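Local coordinates for protein glycerol Dehydrogenase (Unidentified, PDB 5XN8) that probably catalyses the NAD-dependent oxidation of glycerol to dihydroxyacetone in its metal-containing active site, at residues N258-L263 with V307-M312. Numbering follows the deposited sequence.
Sequences NGFTIL and VTLAQM
In the helical part of this iron-containing alcohol dehydrogenase fold, a Met-aromatic contact joins Phe260 of helix 252-260 to Met312 in the loop between helices 290-303 and 318-329. The Met312 methyl, CE, sits over one face of the Phe260 ring, 4.0 Å from the centroid and only 9° off the ring normal, a CH-pi contact. Met312 SD also lies above this face, but farther away, 4.8 Å from the centroid of the Phe260 ring. The Met312 chain runs out extended as far as SD and bends there (chi3 67°), which lays the methyl over the ring centre. Leu309 adds a contact from another direction: its CD2 branch meets the ring edge, 3.8 Å from Phe260 CZ and close to the ring plane. All three residues are buried.

Within 307-312, bonds from side chains to the backbone brace the turn. Thr308 OG1 accepts from Gln311 N at 3.2 Å, an ST motif, while Gln311 OE1 folds back to take Val307 N at 2.8 Å. Across the contact, Phe260 also opens a type I turn that runs to Leu263. Val325 adds to the packing round Phe260, and Phe277 touches both Leu309 and Met312. The zinc ion is about 13 Å from the Phe260 side chain; this is a Met-aromatic contact between the interhelical loop and helix 252-260, which carries the zinc ligand His254, in the helical domain of the family.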
loop_
_atom_site.group_PDB
_atom_site.type_symbol
_atom_site.label_atom_id
_atom_site.label_comp_id
_atom_site.label_asym_id
_atom_site.label_seq_id
_atom_site.Cartn_x
_atom_site.Cartn_y
_atom_site.Cartn_z
ATOM N N ASN A 258 -29.318 28.447 10.980
ATOM C CA ASN A 258 -30.073 29.484 11.699
ATOM C C ASN A 258 -30.020 30.824 10.984
ATOM O O ASN A 258 -31.005 31.568 10.985
ATOM C CB ASN A 258 -29.567 29.640 13.142
ATOM C CG ASN A 258 -29.850 28.425 14.001
ATOM O OD1 ASN A 258 -30.620 27.540 13.633
ATOM N ND2 ASN A 258 -29.226 28.382 15.162
ATOM N N GLY A 259 -28.872 31.132 10.386
ATOM C CA GLY A 259 -28.735 32.295 9.496
ATOM C C GLY A 259 -29.687 32.298 8.313
ATOM O O GLY A 259 -30.184 33.345 7.939
ATOM N N PHE A 260 -29.936 31.127 7.729
ATOM C CA PHE A 260 -30.838 31.005 6.559
ATOM C C PHE A 260 -32.326 31.145 6.870
ATOM O O PHE A 260 -33.117 31.367 5.950
ATOM C CB PHE A 260 -30.599 29.691 5.795
ATOM C CG PHE A 260 -29.541 29.800 4.732
ATOM C CD1 PHE A 260 -29.828 30.395 3.510
ATOM C CD2 PHE A 260 -28.267 29.292 4.935
ATOM C CE1 PHE A 260 -28.858 30.502 2.527
ATOM C CE2 PHE A 260 -27.291 29.395 3.946
ATOM C CZ PHE A 260 -27.586 29.995 2.751
ATOM N N THR A 261 -32.720 31.026 8.140
ATOM C CA THR A 261 -34.139 31.151 8.503
ATOM C C THR A 261 -34.694 32.570 8.345
ATOM O O THR A 261 -35.910 32.746 8.360
ATOM C CB THR A 261 -34.425 30.636 9.930
ATOM O OG1 THR A 261 -33.623 31.352 10.876
ATOM C CG2 THR A 261 -34.134 29.135 10.034
ATOM N N ILE A 262 -33.816 33.565 8.171
ATOM C CA ILE A 262 -34.236 34.964 7.905
ATOM C C ILE A 262 -34.784 35.161 6.483
ATOM O O ILE A 262 -35.475 36.145 6.222
ATOM C CB ILE A 262 -33.076 35.977 8.188
ATOM C CG1 ILE A 262 -32.895 36.207 9.714
ATOM C CG2 ILE A 262 -33.239 37.332 7.500
ATOM C CD1 ILE A 262 -32.406 34.994 10.472
ATOM N N LEU A 263 -34.464 34.247 5.569
ATOM C CA LEU A 263 -34.954 34.298 4.190
ATOM C C LEU A 263 -36.192 33.419 4.047
ATOM O O LEU A 263 -36.136 32.216 4.313
ATOM C CB LEU A 263 -33.855 33.831 3.231
ATOM C CG LEU A 263 -32.507 34.549 3.374
ATOM C CD1 LEU A 263 -31.520 33.995 2.371
ATOM C CD2 LEU A 263 -32.637 36.060 3.197
ATOM N N VAL A 307 -26.951 21.369 -2.836
ATOM C CA VAL A 307 -25.534 21.786 -2.864
ATOM C C VAL A 307 -25.334 23.197 -3.445
ATOM O O VAL A 307 -24.210 23.654 -3.591
ATOM C CB VAL A 307 -24.653 20.762 -3.614
ATOM C CG1 VAL A 307 -24.674 19.422 -2.895
ATOM C CG2 VAL A 307 -25.092 20.579 -5.057
ATOM N N THR A 308 -26.435 23.885 -3.755
ATOM C CA THR A 308 -26.400 25.226 -4.340
ATOM C C THR A 308 -27.489 26.074 -3.720
ATOM O O THR A 308 -28.524 25.553 -3.287
ATOM C CB THR A 308 -26.682 25.194 -5.854
ATOM O OG1 THR A 308 -27.977 24.651 -6.072
ATOM C CG2 THR A 308 -25.673 24.354 -6.597
ATOM N N LEU A 309 -27.274 27.383 -3.730
ATOM C CA LEU A 309 -28.274 28.331 -3.265
ATOM C C LEU A 309 -29.597 28.207 -4.021
ATOM O O LEU A 309 -30.659 28.278 -3.403
ATOM C CB LEU A 309 -27.739 29.754 -3.380
ATOM C CG LEU A 309 -26.601 30.086 -2.416
ATOM C CD1 LEU A 309 -25.978 31.413 -2.764
ATOM C CD2 LEU A 309 -27.097 30.090 -0.976
ATOM N N ALA A 310 -29.531 27.987 -5.336
ATOM C CA ALA A 310 -30.738 27.830 -6.167
ATOM C C ALA A 310 -31.613 26.651 -5.739
ATOM O O ALA A 310 -32.825 26.767 -5.704
ATOM C CB ALA A 310 -30.363 27.706 -7.643
ATOM N N GLN A 311 -31.000 25.522 -5.387
ATOM C CA GLN A 311 -31.756 24.367 -4.857
ATOM C C GLN A 311 -32.423 24.624 -3.499
ATOM O O GLN A 311 -33.299 23.854 -3.089
ATOM C CB GLN A 311 -30.858 23.146 -4.733
ATOM C CG GLN A 311 -30.462 22.516 -6.058
ATOM C CD GLN A 311 -29.483 21.382 -5.872
ATOM O OE1 GLN A 311 -28.572 21.481 -5.065
ATOM N NE2 GLN A 311 -29.671 20.291 -6.604
ATOM N N MET A 312 -31.978 25.670 -2.797
ATOM C CA MET A 312 -32.615 26.156 -1.570
ATOM C C MET A 312 -33.588 27.331 -1.774
ATOM O O MET A 312 -34.045 27.923 -0.796
ATOM C CB MET A 312 -31.527 26.595 -0.597
ATOM C CG MET A 312 -30.567 25.494 -0.208
ATOM S SD MET A 312 -29.336 26.126 0.907
ATOM C CE MET A 312 -30.293 26.516 2.362
#